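Local coordinates for protein Sso-CP2 metallo-carboxypetidase (Sulfolobus solfataricus, PDB 4MMO) that is an M20-family metallo-carboxypeptidase that binds zinc and probably removes residues from the carboxyl ends of peptides, at residues A[317-322]-A[343-348]; A[177-182]-A[381-386]; A[275-280]-A[373-378]; A[153-158]-A[388-393]. One frame throughout, in Å; residues are numbered along the deposited sequence.

Contact 1: residues A[317-322]-A[343-348]; sequences DPYKVF and FEYPVR
The rings of Tyr319 and Phe343 lie flat on each other in an offset stack. Their planes are only 6° apart and their centroids 4.2 Å. Phe343 CB also sits over the Tyr319 ring as a CH-pi contact. At the rim of that ring, near its plane, Tyr345 OH approaches Tyr319 CD2 to 3.6 Å. Phe343 turns its edge to the face of Phe322, with planes at 80°, so three aromatic residues form one cluster. Pro318 packs against Glu344 and Tyr345. Its CG lies 3.4 Å from Glu344 O, and its CD makes an off-centre CH-pi contact with the Tyr345 ring.

The start of the helix positions these groups. Asp317 is the N-cap: its OD1 accepts from Tyr319 N at 3.0 Å, on the anti side. That bond is bent and tilted out of the carboxylate plane. CG of Asp317 is anti to its own N (chi1 -175°), which also lays the carboxylate alongside the Tyr345 ring and in touch with it. No hydrogen bond crosses the contact.

The first turn of helix 318-331 thus packs on strand 337-348. Strand 178-190 pairs antiparallel with that strand, and its Leu183 touches Val321, Phe322 and Phe343.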
loop_
_atom_site.group_PDB
_atom_site.type_symbol
_atom_site.label_atom_id
_atom_site.label_comp_id
_atom_site.label_asym_id
_atom_site.label_seq_id
_atom_site.Cartn_x
_atom_site.Cartn_y
_atom_site.Cartn_z
ATOM N N ASP A 317 -0.119 -21.463 19.719
ATOM C CA ASP A 317 -0.139 -22.344 18.562
ATOM C C ASP A 317 -0.612 -21.520 17.368
ATOM O O ASP A 317 -1.711 -20.971 17.399
ATOM C CB ASP A 317 -1.105 -23.503 18.829
ATOM C CG ASP A 317 -1.113 -24.541 17.720
ATOM O OD1 ASP A 317 -0.809 -24.206 16.555
ATOM O OD2 ASP A 317 -1.440 -25.707 18.024
ATOM N N PRO A 318 0.208 -21.432 16.307
ATOM C CA PRO A 318 -0.174 -20.578 15.177
ATOM C C PRO A 318 -1.483 -21.002 14.520
ATOM O O PRO A 318 -2.269 -20.144 14.108
ATOM C CB PRO A 318 1.003 -20.732 14.207
ATOM C CG PRO A 318 1.659 -22.005 14.597
ATOM C CD PRO A 318 1.501 -22.098 16.072
ATOM N N TYR A 319 -1.726 -22.305 14.432
ATOM C CA TYR A 319 -2.977 -22.795 13.868
ATOM C C TYR A 319 -4.160 -22.394 14.750
ATOM O O TYR A 319 -5.245 -22.111 14.254
ATOM C CB TYR A 319 -2.922 -24.311 13.669
ATOM C CG TYR A 319 -1.900 -24.732 12.638
ATOM C CD1 TYR A 319 -2.196 -24.680 11.284
ATOM C CD2 TYR A 319 -0.637 -25.171 13.017
ATOM C CE1 TYR A 319 -1.269 -25.055 10.335
ATOM C CE2 TYR A 319 0.302 -25.549 12.068
ATOM C CZ TYR A 319 -0.024 -25.487 10.728
ATOM O OH TYR A 319 0.891 -25.861 9.770
ATOM N N LYS A 320 -3.945 -22.344 16.057
ATOM C CA LYS A 320 -4.990 -21.890 16.961
ATOM C C LYS A 320 -5.217 -20.381 16.823
ATOM O O LYS A 320 -6.357 -19.918 16.792
ATOM C CB LYS A 320 -4.636 -22.239 18.402
ATOM C CG LYS A 320 -5.714 -21.875 19.400
ATOM C CD LYS A 320 -5.451 -22.516 20.751
ATOM C CE LYS A 320 -6.545 -22.176 21.747
ATOM N NZ LYS A 320 -6.328 -22.846 23.060
ATOM N N VAL A 321 -4.132 -19.617 16.736
ATOM C CA VAL A 321 -4.231 -18.167 16.622
ATOM C C VAL A 321 -4.986 -17.807 15.349
ATOM O O VAL A 321 -5.767 -16.858 15.329
ATOM C CB VAL A 321 -2.835 -17.503 16.630
ATOM C CG1 VAL A 321 -2.925 -16.020 16.276
ATOM C CG2 VAL A 321 -2.185 -17.675 17.994
ATOM N N PHE A 322 -4.758 -18.585 14.296
ATOM C CA PHE A 322 -5.454 -18.393 13.032
ATOM C C PHE A 322 -6.957 -18.561 13.216
ATOM O O PHE A 322 -7.747 -17.826 12.629
ATOM C CB PHE A 322 -4.940 -19.388 11.990
ATOM C CG PHE A 322 -5.450 -19.136 10.598
ATOM C CD1 PHE A 322 -5.380 -17.870 10.036
ATOM C CD2 PHE A 322 -5.978 -20.169 9.841
ATOM C CE1 PHE A 322 -5.841 -17.636 8.750
ATOM C CE2 PHE A 322 -6.437 -19.942 8.553
ATOM C CZ PHE A 322 -6.367 -18.675 8.008
ATOM N N PHE A 343 3.092 -21.056 9.067
ATOM C CA PHE A 343 2.796 -21.402 10.451
ATOM C C PHE A 343 4.073 -21.920 11.109
ATOM O O PHE A 343 4.650 -22.905 10.659
ATOM C CB PHE A 343 1.700 -22.469 10.526
ATOM C CG PHE A 343 0.404 -22.070 9.869
ATOM C CD1 PHE A 343 0.226 -22.216 8.502
ATOM C CD2 PHE A 343 -0.644 -21.566 10.621
ATOM C CE1 PHE A 343 -0.966 -21.854 7.895
ATOM C CE2 PHE A 343 -1.838 -21.204 10.023
ATOM C CZ PHE A 343 -1.999 -21.348 8.657
ATOM N N GLU A 344 4.523 -21.235 12.156
ATOM C CA GLU A 344 5.727 -21.638 12.884
ATOM C C GLU A 344 5.440 -21.607 14.375
ATOM O O GLU A 344 4.771 -20.700 14.864
ATOM C CB GLU A 344 6.897 -20.706 12.559
ATOM C CG GLU A 344 7.275 -20.644 11.083
ATOM C CD GLU A 344 8.454 -21.537 10.740
ATOM O OE1 GLU A 344 8.426 -22.734 11.104
ATOM O OE2 GLU A 344 9.416 -21.037 10.115
ATOM N N TYR A 345 5.936 -22.606 15.095
ATOM C CA TYR A 345 5.717 -22.691 16.535
ATOM C C TYR A 345 6.796 -21.919 17.289
ATOM O O TYR A 345 7.957 -21.926 16.884
ATOM C CB TYR A 345 5.743 -24.153 16.992
ATOM C CG TYR A 345 4.604 -24.995 16.464
ATOM C CD1 TYR A 345 4.709 -25.657 15.248
ATOM C CD2 TYR A 345 3.427 -25.136 17.186
ATOM C CE1 TYR A 345 3.673 -26.430 14.766
ATOM C CE2 TYR A 345 2.382 -25.906 16.709
ATOM C CZ TYR A 345 2.511 -26.552 15.501
ATOM O OH TYR A 345 1.474 -27.322 15.022
ATOM N N PRO A 346 6.422 -21.252 18.395
ATOM C CA PRO A 346 7.447 -20.678 19.272
ATOM C C PRO A 346 8.160 -21.776 20.052
ATOM O O PRO A 346 7.595 -22.859 20.217
ATOM C CB PRO A 346 6.637 -19.799 20.225
ATOM C CG PRO A 346 5.308 -20.459 20.288
ATOM C CD PRO A 346 5.064 -21.003 18.908
ATOM N N VAL A 347 9.374 -21.497 20.522
ATOM C CA VAL A 347 10.198 -22.492 21.204
ATOM C C VAL A 347 11.092 -21.830 22.239
ATOM O O VAL A 347 11.619 -20.742 22.009
ATOM C CB VAL A 347 11.123 -23.234 20.212
ATOM C CG1 VAL A 347 12.062 -24.195 20.943
ATOM C CG2 VAL A 347 10.320 -23.986 19.184
ATOM N N ARG A 348 11.263 -22.506 23.372
ATOM C CA ARG A 348 12.247 -22.127 24.376
ATOM C C ARG A 348 12.781 -23.388 25.033
ATOM O O ARG A 348 12.006 -24.205 25.527
ATOM C CB ARG A 348 11.628 -21.221 25.434
ATOM C CG ARG A 348 11.673 -19.761 25.077
ATOM C CD ARG A 348 10.998 -18.918 26.129
ATOM N NE ARG A 348 10.787 -17.557 25.648
ATOM C CZ ARG A 348 9.800 -16.761 26.043
ATOM N NH1 ARG A 348 8.914 -17.174 26.941
ATOM N NH2 ARG A 348 9.702 -15.541 25.535
#

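Contact 2: residues A[177-182]-A[381-386]; sequences LGVKGL and QPMGLF
Val179 has chi1 -63°, which turns CG1 towards Gln381 and CG2 towards Met383 at the start of the helix. Met383 has CG anti to the backbone N (chi1 -168°), and the extended chain beyond it carries SD and CE over to Gly178.

Val179 carries most of the apolar contact. Its CG1 lies 3.7 Å from Gln381 CB, and the two side chains cross at about a right angle. Its CG2 lies 3.6 Å from Gln381 O and 4.0 Å from Met383 CB. Cutting Val179 back to an alanine is likely to open a gap beside Gln381 CB and Met383 CB, with the contacts of both CG1 and CG2 lost. Met383 SD comes 3.6 Å from Gly178 CA, and its CE lies 3.9 Å from the same CA. The sulfur therefore packs on the backbone of Gly178.

No hydrogen bond joins the two segments, and every residue that touches is buried. The polar end of Gln381 turns to the metal site instead. Its OE1 accepts from the backbone N of the zinc ligand Glu163, so Gln381 is a second-shell residue that probably helps position this ligand.

Strand 178-190 here runs beside strand 337-348, whose Val347 also packs on Met383. Pro382, just before helix 383-389, and Leu385 within it touch helix 144-149, while Tyr69 of strand 65-71 meets Gln381, Pro382 and Phe386.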
loop_
_atom_site.group_PDB
_atom_site.type_symbol
_atom_site.label_atom_id
_atom_site.label_comp_id
_atom_site.label_asym_id
_atom_site.label_seq_id
_atom_site.Cartn_x
_atom_site.Cartn_y
_atom_site.Cartn_z
ATOM N N LEU A 177 18.350 -19.780 22.722
ATOM C CA LEU A 177 17.685 -20.987 23.199
ATOM C C LEU A 177 16.248 -21.119 22.706
ATOM O O LEU A 177 15.444 -21.819 23.324
ATOM C CB LEU A 177 17.684 -21.002 24.729
ATOM C CG LEU A 177 19.033 -20.740 25.401
ATOM C CD1 LEU A 177 18.900 -20.881 26.908
ATOM C CD2 LEU A 177 20.097 -21.684 24.869
ATOM N N GLY A 178 15.915 -20.452 21.606
ATOM C CA GLY A 178 14.564 -20.538 21.086
ATOM C C GLY A 178 14.231 -19.536 19.998
ATOM O O GLY A 178 15.093 -18.809 19.514
ATOM N N VAL A 179 12.961 -19.512 19.614
ATOM C CA VAL A 179 12.467 -18.580 18.610
ATOM C C VAL A 179 11.016 -18.222 18.883
ATOM O O VAL A 179 10.286 -18.984 19.514
ATOM C CB VAL A 179 12.530 -19.187 17.195
ATOM C CG1 VAL A 179 13.959 -19.487 16.800
ATOM C CG2 VAL A 179 11.685 -20.455 17.116
ATOM N N LYS A 180 10.594 -17.063 18.394
ATOM C CA LYS A 180 9.183 -16.730 18.384
ATOM C C LYS A 180 8.519 -17.478 17.237
ATOM O O LYS A 180 9.168 -17.798 16.240
ATOM C CB LYS A 180 8.982 -15.226 18.229
ATOM C CG LYS A 180 9.343 -14.426 19.473
ATOM C CD LYS A 180 8.809 -13.011 19.380
ATOM C CE LYS A 180 9.318 -12.134 20.507
ATOM N NZ LYS A 180 8.772 -10.746 20.399
ATOM N N GLY A 181 7.235 -17.776 17.394
ATOM C CA GLY A 181 6.470 -18.426 16.349
ATOM C C GLY A 181 6.050 -17.416 15.304
ATOM O O GLY A 181 6.394 -16.238 15.405
ATOM N N LEU A 182 5.293 -17.866 14.308
ATOM C CA LEU A 182 4.915 -16.992 13.210
ATOM C C LEU A 182 3.630 -17.416 12.513
ATOM O O LEU A 182 3.358 -18.604 12.349
ATOM C CB LEU A 182 6.054 -16.925 12.191
ATOM C CG LEU A 182 5.900 -15.914 11.054
ATOM C CD1 LEU A 182 5.695 -14.503 11.583
ATOM C CD2 LEU A 182 7.128 -15.968 10.170
ATOM N N GLN A 381 12.435 -19.097 13.135
ATOM C CA GLN A 381 13.258 -20.125 12.520
ATOM C C GLN A 381 12.505 -21.437 12.759
ATOM O O GLN A 381 11.726 -21.525 13.706
ATOM C CB GLN A 381 14.642 -20.125 13.187
ATOM C CG GLN A 381 15.719 -20.918 12.473
ATOM C CD GLN A 381 17.105 -20.815 13.113
ATOM O OE1 GLN A 381 18.034 -21.496 12.678
ATOM N NE2 GLN A 381 17.252 -19.968 14.137
ATOM N N PRO A 382 12.699 -22.453 11.897
ATOM C CA PRO A 382 11.887 -23.668 12.079
ATOM C C PRO A 382 12.359 -24.595 13.213
ATOM O O PRO A 382 12.243 -25.819 13.116
ATOM C CB PRO A 382 11.984 -24.355 10.710
ATOM C CG PRO A 382 13.278 -23.891 10.150
ATOM C CD PRO A 382 13.436 -22.475 10.618
ATOM N N MET A 383 12.865 -24.004 14.292
ATOM C CA MET A 383 13.280 -24.752 15.472
ATOM C C MET A 383 12.128 -25.591 16.010
ATOM O O MET A 383 12.331 -26.704 16.500
ATOM C CB MET A 383 13.756 -23.776 16.546
ATOM C CG MET A 383 14.487 -24.402 17.714
ATOM S SD MET A 383 15.334 -23.127 18.674
ATOM C CE MET A 383 15.934 -24.072 20.068
ATOM N N GLY A 384 10.916 -25.054 15.901
ATOM C CA GLY A 384 9.720 -25.726 16.382
ATOM C C GLY A 384 9.525 -27.119 15.820
ATOM O O GLY A 384 9.063 -28.013 16.524
ATOM N N LEU A 385 9.875 -27.311 14.554
ATOM C CA LEU A 385 9.722 -28.616 13.924
ATOM C C LEU A 385 10.627 -29.646 14.584
ATOM O O LEU A 385 10.217 -30.778 14.833
ATOM C CB LEU A 385 10.044 -28.533 12.430
ATOM C CG LEU A 385 9.197 -27.554 11.623
ATOM C CD1 LEU A 385 9.585 -27.630 10.156
ATOM C CD2 LEU A 385 7.704 -27.825 11.811
ATOM N N PHE A 386 11.860 -29.248 14.869
ATOM C CA PHE A 386 12.836 -30.172 15.419
ATOM C C PHE A 386 12.503 -30.516 16.868
ATOM O O PHE A 386 12.629 -31.664 17.288
ATOM C CB PHE A 386 14.243 -29.586 15.287
ATOM C CG PHE A 386 14.683 -29.417 13.862
ATOM C CD1 PHE A 386 15.181 -30.495 13.148
ATOM C CD2 PHE A 386 14.577 -28.193 13.228
ATOM C CE1 PHE A 386 15.576 -30.352 11.833
ATOM C CE2 PHE A 386 14.975 -28.041 11.910
ATOM C CZ PHE A 386 15.473 -29.123 11.211
#

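Contact 3: residues A[275-280]-A[373-378]; sequences ALLTYP and VIPNSA
Leu277 and Ile374 cross at about a right angle, with Leu277 CD1 lying 4.1 Å from Ile374 CG2. The same methyl reaches towards the ring of Pro375. The other branch, CD2, turns to the backbone and comes 3.4 Å from Asn376 O. One methyl of Leu277 thus meets side chains, the other the main chain. Next to it, Leu276 sends CD1 to Ala378 CB, 3.6 Å away.

The polar link is made by the amide of Asn376. Its ND2 donates to Leu277 O at 3.0 Å. The bond is fairly straight, at 162°, and the amide nitrogen lies in the carbonyl plane on a lone pair. The acceptor in turn lies almost exactly in the amide plane. A second bond from ND2, 2.9 Å long, goes to Ser377 O, but here the donor stands above the carbonyl plane. Asn376 OD1 accepts from Arg348 NE, and Arg348 NH2 gives a weak bond to Leu277 O, one of the last carbonyls of the helix. Three bonds therefore fix the rotation of the amide. A leucine in its place would probably leave Leu277 O without this donor and Arg348 NE without its acceptor.

The end of helix 269-278 is thus tied to the loop that follows strand 372-374, which pairs in parallel with strand 174-176. Helix 239-247 packs on Thr278 and Pro375, and Ser199 of the second subunit touches Leu276 and Ala378.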
loop_
_atom_site.group_PDB
_atom_site.type_symbol
_atom_site.label_atom_id
_atom_site.label_comp_id
_atom_site.label_asym_id
_atom_site.label_seq_id
_atom_site.Cartn_x
_atom_site.Cartn_y
_atom_site.Cartn_z
ATOM N N ALA A 275 10.348 -6.331 25.788
ATOM C CA ALA A 275 9.407 -6.173 24.684
ATOM C C ALA A 275 9.847 -6.961 23.453
ATOM O O ALA A 275 9.060 -7.687 22.845
ATOM C CB ALA A 275 9.253 -4.702 24.332
ATOM N N LEU A 276 11.118 -6.812 23.103
ATOM C CA LEU A 276 11.676 -7.434 21.913
ATOM C C LEU A 276 11.608 -8.960 21.976
ATOM O O LEU A 276 11.247 -9.611 20.996
ATOM C CB LEU A 276 13.129 -6.984 21.746
ATOM C CG LEU A 276 13.853 -7.377 20.460
ATOM C CD1 LEU A 276 13.113 -6.871 19.228
ATOM C CD2 LEU A 276 15.270 -6.834 20.493
ATOM N N LEU A 277 11.945 -9.521 23.134
ATOM C CA LEU A 277 12.078 -10.968 23.275
ATOM C C LEU A 277 10.823 -11.679 23.799
ATOM O O LEU A 277 10.664 -12.881 23.578
ATOM C CB LEU A 277 13.263 -11.293 24.191
ATOM C CG LEU A 277 14.637 -10.757 23.775
ATOM C CD1 LEU A 277 15.711 -11.289 24.718
ATOM C CD2 LEU A 277 14.971 -11.115 22.332
ATOM N N THR A 278 9.936 -10.942 24.468
ATOM C CA THR A 278 8.833 -11.551 25.227
ATOM C C THR A 278 7.427 -11.244 24.687
ATOM O O THR A 278 6.496 -12.009 24.932
ATOM C CB THR A 278 8.915 -11.134 26.731
ATOM O OG1 THR A 278 10.154 -11.598 27.281
ATOM C CG2 THR A 278 7.768 -11.710 27.552
ATOM N N TYR A 279 7.263 -10.145 23.954
ATOM C CA TYR A 279 5.926 -9.739 23.507
ATOM C C TYR A 279 5.511 -10.398 22.188
ATOM O O TYR A 279 6.252 -10.341 21.201
ATOM C CB TYR A 279 5.838 -8.220 23.326
ATOM C CG TYR A 279 5.994 -7.393 24.584
ATOM C CD1 TYR A 279 6.191 -7.987 25.824
ATOM C CD2 TYR A 279 5.938 -6.006 24.525
ATOM C CE1 TYR A 279 6.333 -7.219 26.968
ATOM C CE2 TYR A 279 6.081 -5.235 25.654
ATOM C CZ TYR A 279 6.278 -5.843 26.874
ATOM O OH TYR A 279 6.419 -5.066 28.000
ATOM N N PRO A 280 4.317 -11.014 22.157
ATOM C CA PRO A 280 3.785 -11.428 20.856
ATOM C C PRO A 280 3.284 -10.203 20.090
ATOM O O PRO A 280 3.048 -9.176 20.722
ATOM C CB PRO A 280 2.625 -12.350 21.231
ATOM C CG PRO A 280 2.169 -11.849 22.557
ATOM C CD PRO A 280 3.410 -11.373 23.263
ATOM N N VAL A 373 23.672 -15.030 26.309
ATOM C CA VAL A 373 22.672 -16.087 26.226
ATOM C C VAL A 373 21.284 -15.476 26.350
ATOM O O VAL A 373 20.976 -14.837 27.357
ATOM C CB VAL A 373 22.864 -17.114 27.371
ATOM C CG1 VAL A 373 21.931 -18.310 27.202
ATOM C CG2 VAL A 373 24.309 -17.581 27.434
ATOM N N ILE A 374 20.450 -15.657 25.327
ATOM C CA ILE A 374 19.065 -15.187 25.379
ATOM C C ILE A 374 18.099 -16.360 25.220
ATOM O O ILE A 374 18.420 -17.345 24.557
ATOM C CB ILE A 374 18.785 -14.107 24.321
ATOM C CG1 ILE A 374 19.180 -14.599 22.928
ATOM C CG2 ILE A 374 19.542 -12.838 24.674
ATOM C CD1 ILE A 374 18.767 -13.660 21.808
ATOM N N PRO A 375 16.912 -16.265 25.842
ATOM C CA PRO A 375 15.984 -17.402 25.848
ATOM C C PRO A 375 15.363 -17.680 24.478
ATOM O O PRO A 375 14.907 -18.796 24.229
ATOM C CB PRO A 375 14.913 -16.970 26.852
ATOM C CG PRO A 375 14.938 -15.484 26.818
ATOM C CD PRO A 375 16.361 -15.096 26.551
ATOM N N ASN A 376 15.347 -16.673 23.609
ATOM C CA ASN A 376 14.850 -16.830 22.244
ATOM C C ASN A 376 15.158 -15.591 21.425
ATOM O O ASN A 376 15.372 -14.514 21.978
ATOM C CB ASN A 376 13.342 -17.084 22.230
ATOM C CG ASN A 376 12.552 -15.933 22.825
ATOM O OD1 ASN A 376 12.300 -15.897 24.031
ATOM N ND2 ASN A 376 12.155 -14.987 21.981
ATOM N N SER A 377 15.182 -15.745 20.105
ATOM C CA SER A 377 15.393 -14.617 19.209
ATOM C C SER A 377 14.090 -13.848 19.030
ATOM O O SER A 377 13.007 -14.370 19.297
ATOM C CB SER A 377 15.900 -15.103 17.852
ATOM O OG SER A 377 15.018 -16.064 17.296
ATOM N N ALA A 378 14.203 -12.601 18.589
ATOM C CA ALA A 378 13.029 -11.796 18.285
ATOM C C ALA A 378 12.387 -12.317 17.005
ATOM O O ALA A 378 11.192 -12.134 16.774
ATOM C CB ALA A 378 13.419 -10.337 18.129
#

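Contact 4: residues A[153-158]-A[388-393]; sequences NKLKAD and YKLGIR
Leu390 is the first residue of 388-393 to touch the other segment, and it meets Leu155. Its CD1 lies 3.8 Å from Leu155 CB, and CD2 lies 3.9 Å from that same atom. Both methyls therefore sit against one carbon, and the two side chains cross at about a right angle. Leu155 is presented by the type I beta turn from Asn153 to Lys156.

Gly391 follows. It is the first residue to leave helical angles after the helix and has positive phi (68°). The chain swings round there and brings Ile392 to the other part of the loop.

Ile392 reaches the backbone as much as side chains. Its CG1 lies 3.8 Å from Ala157 O, and its CD1 is 4.2 Å from Ala157 CB. The CG2 branch, anti to the backbone N, lies 4.0 Å from Asp158 O. The two branches thus span two successive carbonyls. Behind them, Leu67 of strand 65-71 touches Ala157, Leu390 and Ile392, and Ile148 of helix 144-149 touches both leucines.

Several polar groups of 153-158 have partners outside the contact. Asp158 OD2 accepts from Thr65 N, Lys154 forms a salt bridge with Glu46, and Lys130 NZ donates to the carbonyls of Lys154 and Lys156. Between the segments there is no hydrogen bond or ion pair. The contact therefore probably rests on apolar packing of Leu155, Leu390, Ala157 and Ile392, well away from the zinc site.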
loop_
_atom_site.group_PDB
_atom_site.type_symbol
_atom_site.label_atom_id
_atom_site.label_comp_id
_atom_site.label_asym_id
_atom_site.label_seq_id
_atom_site.Cartn_x
_atom_site.Cartn_y
_atom_site.Cartn_z
ATOM N N ASN A 153 12.310 -41.260 11.951
ATOM C CA ASN A 153 13.273 -42.267 12.394
ATOM C C ASN A 153 14.671 -41.971 11.856
ATOM O O ASN A 153 15.654 -42.044 12.590
ATOM C CB ASN A 153 12.835 -43.671 11.977
ATOM C CG ASN A 153 11.615 -44.157 12.741
ATOM O OD1 ASN A 153 11.350 -43.719 13.862
ATOM N ND2 ASN A 153 10.868 -45.070 12.136
ATOM N N LYS A 154 14.755 -41.618 10.580
ATOM C CA LYS A 154 16.040 -41.330 9.952
ATOM C C LYS A 154 16.758 -40.143 10.603
ATOM O O LYS A 154 17.986 -40.101 10.646
ATOM C CB LYS A 154 15.854 -41.063 8.455
ATOM C CG LYS A 154 17.127 -40.589 7.761
ATOM C CD LYS A 154 17.149 -40.931 6.279
ATOM C CE LYS A 154 16.586 -39.812 5.426
ATOM N NZ LYS A 154 16.604 -40.181 3.984
ATOM N N LEU A 155 15.985 -39.189 11.112
ATOM C CA LEU A 155 16.539 -37.946 11.637
ATOM C C LEU A 155 16.755 -37.967 13.146
ATOM O O LEU A 155 17.107 -36.944 13.734
ATOM C CB LEU A 155 15.617 -36.782 11.280
ATOM C CG LEU A 155 15.502 -36.482 9.787
ATOM C CD1 LEU A 155 14.414 -35.448 9.547
ATOM C CD2 LEU A 155 16.836 -36.004 9.235
ATOM N N LYS A 156 16.546 -39.122 13.769
ATOM C CA LYS A 156 16.692 -39.241 15.216
ATOM C C LYS A 156 18.073 -38.784 15.668
ATOM O O LYS A 156 19.089 -39.181 15.099
ATOM C CB LYS A 156 16.456 -40.680 15.675
ATOM C CG LYS A 156 16.547 -40.851 17.186
ATOM C CD LYS A 156 16.381 -42.300 17.609
ATOM C CE LYS A 156 16.367 -42.429 19.124
ATOM N NZ LYS A 156 16.081 -43.822 19.561
ATOM N N ALA A 157 18.094 -37.940 16.693
ATOM C CA ALA A 157 19.338 -37.442 17.262
ATOM C C ALA A 157 19.085 -37.034 18.707
ATOM O O ALA A 157 17.942 -36.785 19.087
ATOM C CB ALA A 157 19.848 -36.264 16.459
ATOM N N ASP A 158 20.147 -36.967 19.507
ATOM C CA ASP A 158 20.023 -36.603 20.917
ATOM C C ASP A 158 19.948 -35.096 21.094
ATOM O O ASP A 158 19.418 -34.607 22.088
ATOM C CB ASP A 158 21.202 -37.156 21.716
ATOM C CG ASP A 158 21.396 -38.637 21.496
ATOM O OD1 ASP A 158 20.518 -39.419 21.917
ATOM O OD2 ASP A 158 22.420 -39.020 20.893
ATOM N N TYR A 388 9.365 -30.104 18.455
ATOM C CA TYR A 388 8.027 -30.651 18.672
ATOM C C TYR A 388 7.719 -31.871 17.813
ATOM O O TYR A 388 7.107 -32.826 18.292
ATOM C CB TYR A 388 6.970 -29.570 18.439
ATOM C CG TYR A 388 7.074 -28.423 19.420
ATOM C CD1 TYR A 388 7.185 -28.661 20.784
ATOM C CD2 TYR A 388 7.082 -27.110 18.982
ATOM C CE1 TYR A 388 7.289 -27.621 21.685
ATOM C CE2 TYR A 388 7.187 -26.059 19.879
ATOM C CZ TYR A 388 7.291 -26.321 21.226
ATOM O OH TYR A 388 7.396 -25.281 22.120
ATOM N N LYS A 389 8.137 -31.849 16.552
ATOM C CA LYS A 389 7.812 -32.945 15.646
ATOM C C LYS A 389 8.841 -34.069 15.740
ATOM O O LYS A 389 8.476 -35.243 15.748
ATOM C CB LYS A 389 7.672 -32.444 14.209
ATOM C CG LYS A 389 6.806 -31.202 14.073
ATOM C CD LYS A 389 5.404 -31.425 14.628
ATOM C CE LYS A 389 4.524 -30.201 14.417
ATOM N NZ LYS A 389 3.093 -30.463 14.745
ATOM N N LEU A 390 10.121 -33.713 15.823
ATOM C CA LEU A 390 11.182 -34.708 15.984
ATOM C C LEU A 390 11.447 -35.018 17.453
ATOM O O LEU A 390 12.177 -35.957 17.774
ATOM C CB LEU A 390 12.480 -34.242 15.317
ATOM C CG LEU A 390 12.673 -34.552 13.831
ATOM C CD1 LEU A 390 14.019 -34.016 13.374
ATOM C CD2 LEU A 390 12.580 -36.044 13.542
ATOM N N GLY A 391 10.866 -34.223 18.343
ATOM C CA GLY A 391 10.976 -34.476 19.767
ATOM C C GLY A 391 12.375 -34.287 20.322
ATOM O O GLY A 391 12.739 -34.938 21.300
ATOM N N ILE A 392 13.158 -33.403 19.709
ATOM C CA ILE A 392 14.506 -33.112 20.196
ATOM C C ILE A 392 14.497 -31.880 21.094
ATOM O O ILE A 392 14.586 -30.746 20.623
ATOM C CB ILE A 392 15.506 -32.905 19.045
ATOM C CG1 ILE A 392 15.478 -34.108 18.098
ATOM C CG2 ILE A 392 16.912 -32.702 19.606
ATOM C CD1 ILE A 392 16.386 -33.973 16.891
ATOM N N ARG A 393 14.412 -32.126 22.396
ATOM C CA ARG A 393 14.286 -31.073 23.395
ATOM C C ARG A 393 15.576 -30.266 23.516
ATOM O O ARG A 393 15.547 -29.058 23.759
ATOM C CB ARG A 393 13.934 -31.702 24.749
ATOM C CG ARG A 393 13.304 -30.750 25.752
ATOM C CD ARG A 393 12.928 -31.473 27.045
#

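Contact 2 is the core: all its touching residues are buried, and Gln381 stands behind the zinc ligand Glu163. Contacts 1, 3 and 4 are partly buried, and contact 4 lies furthest from the chain centre. Contacts 1 and 2 share a sheet, joined by the backbone bond Val347 N to Val179 O. Contacts 2 and 4 share helix 383-389. Contact 3 touches contacts 1 and 2 through Arg348 and Lys180, but not contact 4. The chemistry differs: stacked aromatics in contact 1, aliphatic and thioether packing in contact 2, aliphatic packing in contact 4. Contact 3 alone carries a hydrogen bond between its segments. Contacts 2 and 3 reach the second subunit, contact 3 with more residues.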